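Local coordinates for protein type I modular polyketide synthase (Streptomyces albus subsp. albus, PDB 6IYR) that probably transfers an acyl extender unit from its coenzyme A thioester to the acyl carrier protein during salinomycin assembly, at residues Phe153-Arg156 with Leu157-Ala161; Tyr368-Arg371 with Asn372-Thr376; Leu60-Phe63 with Thr64-Glu67. All coordinates share one frame; numbering follows the deposited sequence.

In the fold
Three single-turn contacts sample three helices. Contact 2, on helix 366-374 just ahead of the edge strand 377-378 of the mixed sheet, is nearest the presumed active site: Asn372 reaches the GxSxG sequence around Ser220, consistent with a nucleophile elbow. The side chain of Leu373 lies about 4 Å from a bound phosphate, probably from the crystallisation liquor, though it may mark a pocket. Contact 1, on helix 151-164, belongs to the same acyltransferase region, its centre 27 Å from that of contact 2. Contact 3, near the C-terminal end of helix 50-65, is remote, 41 Å from contact 1 and 58 Å from contact 2 between centres, and lies across the chain's centre from contact 2.

Contact 1 (Phe153-Arg156 with Leu157-Ala161); sequences FASR and LAECA
Arg156 reaches Glu159 through a bent chain: CG stands anti to the backbone N (chi1 -168°), and a bend at chi2 (50°) brings the guanidinium, which stands out from the helix, beside the carboxylate of Glu159. Glu159 sends its CG beside its own backbone N and continues extended; the two side chains cross at about a right angle. The result is an i, i+3 salt bridge on one flank of the α-helix 151-164, part of the acyltransferase region. Arg156 NH2 donates a hydrogen bond to Glu159 OE1 at 2.8 Å, meeting that oxygen nearly along its C-O bond. OE1 lies close to the guanidinium plane, at its edge, whereas the carboxylate plane is turned 74° from that of the guanidinium; a single N-H and a single oxygen therefore do the gripping. The same oxygen sits 3.6 Å from Arg156 CD, so the aliphatic arm also lies against it. Leu235 of helix 235-248 touches both partners, placing the ion pair beside that neighbouring helix.

Underneath runs the regular i, i+4 ladder, including Glu159 N to Ser155 O at 3.0 Å and Cys160 N to Arg156 O at 2.9 Å. Arg156 thus contributes both its carbonyl and its side chain to the following turn.

A separate, buried flank is apolar. Phe153 packs against Ser201 and Leu202 of helix 188-208 and against Leu146 and Leu147, while Leu157 meets Leu147 together with Leu172 and Leu176 of helix 172-177. The amphipathic helix is seated in this way among its neighbours. Phe153 and Leu157 lie side by side and point the same way, their far ends meeting where Phe153 CZ is 4.0 Å from Leu157 CD1 and Phe153 CE2 is 4.1 Å from Leu157 CD2.

Contact 2 (Tyr368-Arg371 with Asn372-Thr376); sequences YWYR and NLRNT
Tyr370 and Arg374, one turn apart on helix 366-374, form the closely packed flank of this contact. Both have CG anti to the backbone N, and the side chains run alongside each other. Arg374 CB makes a CH-pi contact over one face of the Tyr370 ring, 4.1 Å from its centroid, and Arg374 CD reaches 3.5 Å from Tyr370 OH. The guanidinium stands nearly perpendicular to the ring, 86° between planes, and its NH2 forms a salt bridge with Glu328. A water beside Tyr370 OH accepts a weak bond from Arg374 NE.

Arg371 is on the looser, solvent-facing flank, where its extended chain passes Asn375 ND2 at 4.0 Å from CG and NH1 has a long, weak ion pair with Glu367. Arg371 O, by contrast, accepts from Asn375 N at 2.9 Å and from Asn375 ND2 at 3.0 Å. The side-chain N-H arrives in the carbonyl plane on a lone pair, the backbone N-H tilted out of it; both hold the last turn where Asn375 leaves helical geometry.

Buried Asn372 packs its CB near the Trp369 ring and sends its amide away from the helix: ND2 donates hydrogen bonds to Glu223 OE1 and Ser220 O, and OD1 accepts one from Arg245 NH2. Donor and acceptor are both satisfied, which fixes the amide's rotation and ties this helix to the probable nucleophile elbow.

Contact 3 (Leu60-Phe63 with Thr64-Glu67); sequences LAEF and TRGE
Phe63, Thr64 and Arg65 carry this contact, in the C-terminal part of the α-helix 50-65. The helix flanks strand 41-47 in the N-terminal part of the chain, a region consistent with the linker that precedes the acyltransferase in modular synthases.

Thr64 is buried. Its CG2 lies beside its own backbone N and comes within 3.2 Å of Leu60 O, the carbonyl that also receives Thr64 N at 3.0 Å; methyl and N-H thus gather on one oxygen. The same methyl meets the neighbouring ring, Phe63 CD2 to Thr64 CG2 being 3.8 Å, where the two side chains cross at about a right angle. Beyond the turn, Thr64 meets Trp43 of strand 41-47 and Leu101 of helix 97-108, which joins the helix to both.

Arg65 runs back along the preceding turn, extended from CG to NE, with CG 3.2 Å from Ala61 O. At the guanidinium edge, Arg65 NH1 touches Glu62 CG at 3.5 Å. The charged ends of Glu62 and Arg65 do not pair: Glu62 OE2 pairs with Arg59, and a salt bridge from Arg65 NH2 to Asp105 ties the guanidinium to helix 97-108, while Ala61 CB lies under one part of its face.

Phe63 is exposed, with CG anti to the backbone N (chi1 162°), which swings the ring alongside Glu67 one turn later. The two side chains lie side by side, with ring and carboxylate planes 23° apart, and the meeting is a loose one: Phe63 CE1 to Glu67 OE1 is 4.0 Å, and Phe63 CZ lies 4.1 Å from Glu67 CG.

Contact 1 (Phe153-Arg156 with Leu157-Ala161)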
loop_
_atom_site.group_PDB
_atom_site.type_symbol
_atom_site.label_atom_id
_atom_site.label_comp_id
_atom_site.label_asym_id
_atom_site.label_seq_id
_atom_site.Cartn_x
_atom_site.Cartn_y
_atom_site.Cartn_z
ATOM N N PHE A 153 11.503 -3.132 10.163
ATOM C CA PHE A 153 11.726 -3.201 8.713
ATOM C C PHE A 153 12.927 -3.997 8.353
ATOM O O PHE A 153 12.864 -4.869 7.485
ATOM C CB PHE A 153 11.831 -1.831 8.071
ATOM C CG PHE A 153 11.707 -1.879 6.584
ATOM C CD1 PHE A 153 10.485 -2.223 5.985
ATOM C CD2 PHE A 153 12.824 -1.813 5.799
ATOM C CE1 PHE A 153 10.375 -2.314 4.600
ATOM C CE2 PHE A 153 12.728 -1.881 4.406
ATOM C CZ PHE A 153 11.519 -2.182 3.814
ATOM N N ALA A 154 14.029 -3.755 9.045
ATOM C CA ALA A 154 15.270 -4.331 8.599
ATOM C C ALA A 154 15.223 -5.827 8.812
ATOM O O ALA A 154 15.844 -6.601 8.073
ATOM C CB ALA A 154 16.448 -3.734 9.339
ATOM N N SER A 155 14.528 -6.259 9.843
ATOM C CA SER A 155 14.632 -7.661 10.160
ATOM C C SER A 155 13.585 -8.471 9.370
ATOM O O SER A 155 13.858 -9.578 8.931
ATOM C CB SER A 155 14.534 -7.874 11.664
ATOM O OG SER A 155 13.353 -8.548 11.983
ATOM N N ARG A 156 12.425 -7.884 9.132
ATOM C CA ARG A 156 11.435 -8.510 8.245
ATOM C C ARG A 156 11.915 -8.590 6.799
ATOM O O ARG A 156 11.779 -9.622 6.148
ATOM C CB ARG A 156 10.133 -7.738 8.317
ATOM C CG ARG A 156 8.948 -8.460 7.677
ATOM C CD ARG A 156 8.851 -9.889 8.178
ATOM N NE ARG A 156 7.524 -10.417 7.930
ATOM C CZ ARG A 156 7.211 -11.705 8.018
ATOM N NH1 ARG A 156 5.976 -12.106 7.787
ATOM N NH2 ARG A 156 8.125 -12.591 8.323
ATOM N N LEU A 157 12.584 -7.540 6.333
ATOM C CA LEU A 157 13.135 -7.540 4.995
ATOM C C LEU A 157 14.252 -8.555 4.864
ATOM O O LEU A 157 14.342 -9.211 3.839
ATOM C CB LEU A 157 13.600 -6.141 4.564
ATOM C CG LEU A 157 13.833 -6.010 3.060
ATOM C CD1 LEU A 157 12.521 -5.753 2.329
ATOM C CD2 LEU A 157 14.849 -4.916 2.744
ATOM N N ALA A 158 15.030 -8.788 5.926
ATOM C CA ALA A 158 16.097 -9.807 5.864
ATOM C C ALA A 158 15.495 -11.207 5.853
ATOM O O ALA A 158 16.012 -12.104 5.192
ATOM C CB ALA A 158 17.081 -9.685 7.031
ATOM N N GLU A 159 14.378 -11.372 6.542
ATOM C CA GLU A 159 13.626 -12.619 6.433
ATOM C C GLU A 159 13.083 -12.816 5.021
ATOM O O GLU A 159 13.040 -13.957 4.532
ATOM C CB GLU A 159 12.468 -12.651 7.436
ATOM C CG GLU A 159 12.907 -12.894 8.875
ATOM C CD GLU A 159 11.832 -12.558 9.891
ATOM O OE1 GLU A 159 10.632 -12.704 9.593
ATOM O OE2 GLU A 159 12.190 -12.005 10.939
ATOM N N CYS A 160 12.619 -11.729 4.382
ATOM C CA CYS A 160 12.095 -11.854 3.021
ATOM C C CYS A 160 13.227 -12.282 2.121
ATOM O O CYS A 160 13.061 -13.154 1.237
ATOM C CB CYS A 160 11.431 -10.564 2.538
ATOM S SG CYS A 160 9.870 -10.245 3.354
ATOM N N ALA A 161 14.395 -11.687 2.323
ATOM C CA ALA A 161 15.557 -12.030 1.483
ATOM C C ALA A 161 15.939 -13.517 1.656
ATOM O O ALA A 161 16.275 -14.203 0.678
ATOM C CB ALA A 161 16.741 -11.150 1.787
#

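Contact 2 (Tyr368-Arg371 with Asn372-Thr376)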
loop_
_atom_site.group_PDB
_atom_site.type_symbol
_atom_site.label_atom_id
_atom_site.label_comp_id
_atom_site.label_asym_id
_atom_site.label_seq_id
_atom_site.Cartn_x
_atom_site.Cartn_y
_atom_site.Cartn_z
ATOM N N TYR A 368 -5.346 -21.315 -7.496
ATOM C CA TYR A 368 -5.684 -19.948 -7.101
ATOM C C TYR A 368 -4.711 -18.937 -7.722
ATOM O O TYR A 368 -5.128 -17.905 -8.205
ATOM C CB TYR A 368 -5.688 -19.767 -5.577
ATOM C CG TYR A 368 -6.168 -18.409 -5.166
ATOM C CD1 TYR A 368 -7.513 -18.163 -4.996
ATOM C CD2 TYR A 368 -5.285 -17.343 -5.038
ATOM C CE1 TYR A 368 -7.962 -16.908 -4.642
ATOM C CE2 TYR A 368 -5.732 -16.062 -4.749
ATOM C CZ TYR A 368 -7.069 -15.843 -4.559
ATOM O OH TYR A 368 -7.540 -14.578 -4.234
ATOM N N TRP A 369 -3.424 -19.183 -7.586
ATOM C CA TRP A 369 -2.429 -18.215 -8.024
ATOM C C TRP A 369 -2.464 -18.090 -9.539
ATOM O O TRP A 369 -2.375 -16.979 -10.055
ATOM C CB TRP A 369 -1.020 -18.525 -7.472
ATOM C CG TRP A 369 -0.980 -18.365 -5.995
ATOM C CD1 TRP A 369 -0.845 -19.354 -5.078
ATOM C CD2 TRP A 369 -1.366 -17.184 -5.253
ATOM N NE1 TRP A 369 -1.111 -18.880 -3.824
ATOM C CE2 TRP A 369 -1.432 -17.548 -3.901
ATOM C CE3 TRP A 369 -1.619 -15.851 -5.608
ATOM C CZ2 TRP A 369 -1.715 -16.630 -2.892
ATOM C CZ3 TRP A 369 -1.987 -14.948 -4.618
ATOM C CH2 TRP A 369 -1.965 -15.330 -3.262
ATOM N N TYR A 370 -2.719 -19.194 -10.254
ATOM C CA TYR A 370 -3.037 -19.065 -11.668
ATOM C C TYR A 370 -4.273 -18.230 -11.949
ATOM O O TYR A 370 -4.276 -17.397 -12.874
ATOM C CB TYR A 370 -3.158 -20.407 -12.395
ATOM C CG TYR A 370 -3.527 -20.225 -13.847
ATOM C CD1 TYR A 370 -2.619 -19.714 -14.729
ATOM C CD2 TYR A 370 -4.828 -20.415 -14.292
ATOM C CE1 TYR A 370 -2.951 -19.491 -16.055
ATOM C CE2 TYR A 370 -5.182 -20.166 -15.613
ATOM C CZ TYR A 370 -4.221 -19.681 -16.487
ATOM O OH TYR A 370 -4.532 -19.446 -17.802
ATOM N N ARG A 371 -5.359 -18.501 -11.241
ATOM C CA ARG A 371 -6.551 -17.707 -11.442
ATOM C C ARG A 371 -6.334 -16.242 -11.235
ATOM O O ARG A 371 -7.041 -15.427 -11.834
ATOM C CB ARG A 371 -7.689 -18.134 -10.527
ATOM C CG ARG A 371 -8.604 -19.185 -11.127
ATOM C CD ARG A 371 -9.822 -19.422 -10.240
ATOM N NE ARG A 371 -10.360 -20.760 -10.456
ATOM C CZ ARG A 371 -10.040 -21.839 -9.744
ATOM N NH1 ARG A 371 -10.578 -23.015 -10.062
ATOM N NH2 ARG A 371 -9.211 -21.745 -8.703
ATOM N N ASN A 372 -5.593 -15.935 -10.181
ATOM C CA ASN A 372 -5.263 -14.547 -9.845
ATOM C C ASN A 372 -4.647 -13.860 -11.062
ATOM O O ASN A 372 -5.089 -12.792 -11.450
ATOM C CB ASN A 372 -4.258 -14.535 -8.708
ATOM C CG ASN A 372 -3.726 -13.149 -8.406
ATOM O OD1 ASN A 372 -2.778 -12.685 -9.052
ATOM N ND2 ASN A 372 -4.268 -12.520 -7.359
ATOM N N LEU A 373 -3.674 -14.524 -11.680
ATOM C CA LEU A 373 -2.979 -13.987 -12.870
ATOM C C LEU A 373 -3.875 -13.900 -14.101
ATOM O O LEU A 373 -3.795 -12.950 -14.879
ATOM C CB LEU A 373 -1.740 -14.830 -13.166
ATOM C CG LEU A 373 -0.771 -14.309 -14.229
ATOM C CD1 LEU A 373 -0.203 -12.943 -13.848
ATOM C CD2 LEU A 373 0.340 -15.341 -14.338
ATOM N N ARG A 374 -4.777 -14.858 -14.230
ATOM C CA ARG A 374 -5.589 -14.996 -15.424
ATOM C C ARG A 374 -6.810 -14.111 -15.433
ATOM O O ARG A 374 -7.255 -13.653 -16.484
ATOM C CB ARG A 374 -6.008 -16.462 -15.600
ATOM C CG ARG A 374 -7.003 -16.679 -16.733
ATOM C CD ARG A 374 -6.370 -16.423 -18.091
ATOM N NE ARG A 374 -7.320 -16.635 -19.203
ATOM C CZ ARG A 374 -8.175 -15.722 -19.639
ATOM N NH1 ARG A 374 -8.334 -14.571 -18.998
ATOM N NH2 ARG A 374 -8.885 -15.950 -20.728
ATOM N N ASN A 375 -7.354 -13.811 -14.273
ATOM C CA ASN A 375 -8.650 -13.182 -14.222
ATOM C C ASN A 375 -8.648 -11.721 -13.794
ATOM O O ASN A 375 -7.713 -11.265 -13.175
ATOM C CB ASN A 375 -9.542 -13.996 -13.310
ATOM C CG ASN A 375 -9.958 -15.294 -13.974
ATOM O OD1 ASN A 375 -10.803 -15.286 -14.864
ATOM N ND2 ASN A 375 -9.180 -16.295 -13.777
ATOM N N THR A 376 -9.782 -11.072 -13.991
ATOM C CA THR A 376 -9.975 -9.671 -13.659
ATOM C C THR A 376 -9.763 -9.416 -12.155
ATOM O O THR A 376 -10.150 -10.204 -11.322
ATOM C CB THR A 376 -11.401 -9.220 -14.054
ATOM O OG1 THR A 376 -11.617 -9.453 -15.435
ATOM C CG2 THR A 376 -11.643 -7.773 -13.780
HETATM O O HOH W 1 -6.771 -19.947 -18.681
#

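Contact 3 (Leu60-Phe63 with Thr64-Glu67)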
loop_
_atom_site.group_PDB
_atom_site.type_symbol
_atom_site.label_atom_id
_atom_site.label_comp_id
_atom_site.label_asym_id
_atom_site.label_seq_id
_atom_site.Cartn_x
_atom_site.Cartn_y
_atom_site.Cartn_z
ATOM N N LEU A 60 0.459 24.853 23.591
ATOM C CA LEU A 60 1.701 24.127 23.476
ATOM C C LEU A 60 2.773 25.040 22.948
ATOM O O LEU A 60 3.869 25.021 23.422
ATOM C CB LEU A 60 1.556 22.912 22.577
ATOM C CG LEU A 60 1.657 21.559 23.256
ATOM C CD1 LEU A 60 1.651 20.476 22.194
ATOM C CD2 LEU A 60 2.932 21.476 24.068
ATOM N N ALA A 61 2.419 25.865 21.979
ATOM C CA ALA A 61 3.343 26.805 21.390
ATOM C C ALA A 61 3.814 27.806 22.436
ATOM O O ALA A 61 4.970 28.138 22.488
ATOM C CB ALA A 61 2.705 27.508 20.219
ATOM N N GLU A 62 2.910 28.259 23.294
ATOM C CA GLU A 62 3.269 29.197 24.339
ATOM C C GLU A 62 4.281 28.559 25.279
ATOM O O GLU A 62 5.260 29.170 25.653
ATOM C CB GLU A 62 2.024 29.663 25.092
ATOM C CG GLU A 62 1.170 30.631 24.302
ATOM C CD GLU A 62 -0.235 30.773 24.843
ATOM O OE1 GLU A 62 -1.102 31.255 24.101
ATOM O OE2 GLU A 62 -0.475 30.402 26.000
ATOM N N PHE A 63 4.057 27.304 25.623
ATOM C CA PHE A 63 4.970 26.605 26.480
ATOM C C PHE A 63 6.362 26.449 25.875
ATOM O O PHE A 63 7.344 26.649 26.563
ATOM C CB PHE A 63 4.400 25.235 26.811
ATOM C CG PHE A 63 5.413 24.283 27.332
ATOM C CD1 PHE A 63 5.689 24.226 28.674
ATOM C CD2 PHE A 63 6.100 23.457 26.475
ATOM C CE1 PHE A 63 6.625 23.355 29.165
ATOM C CE2 PHE A 63 7.039 22.580 26.955
ATOM C CZ PHE A 63 7.305 22.531 28.304
ATOM N N THR A 64 6.453 26.087 24.600
ATOM C CA THR A 64 7.765 25.923 23.979
ATOM C C THR A 64 8.502 27.234 23.777
ATOM O O THR A 64 9.704 27.278 23.803
ATOM C CB THR A 64 7.866 24.951 22.767
ATOM O OG1 THR A 64 7.889 25.658 21.542
ATOM C CG2 THR A 64 6.800 23.937 22.752
ATOM N N ARG A 65 7.753 28.305 23.598
ATOM C CA ARG A 65 8.339 29.617 23.417
ATOM C C ARG A 65 9.162 30.025 24.637
ATOM O O ARG A 65 10.199 30.620 24.490
ATOM C CB ARG A 65 7.260 30.657 23.175
ATOM C CG ARG A 65 6.734 30.723 21.762
ATOM C CD ARG A 65 5.610 31.727 21.686
ATOM N NE ARG A 65 4.890 31.645 20.436
ATOM C CZ ARG A 65 3.575 31.620 20.342
ATOM N NH1 ARG A 65 2.838 31.705 21.427
ATOM N NH2 ARG A 65 3.003 31.539 19.157
ATOM N N GLY A 66 8.681 29.723 25.831
ATOM C CA GLY A 66 9.402 30.059 27.031
ATOM C C GLY A 66 10.292 28.954 27.551
ATOM O O GLY A 66 10.902 29.098 28.586
ATOM N N GLU A 67 10.312 27.827 26.866
ATOM C CA GLU A 67 11.096 26.691 27.327
ATOM C C GLU A 67 12.623 26.701 27.348
ATOM O O GLU A 67 13.202 26.346 28.362
ATOM C CB GLU A 67 10.602 25.401 26.704
ATOM C CG GLU A 67 10.977 24.230 27.564
ATOM C CD GLU A 67 11.076 24.648 29.001
ATOM O OE1 GLU A 67 10.106 25.258 29.486
ATOM O OE2 GLU A 67 12.133 24.403 29.621
#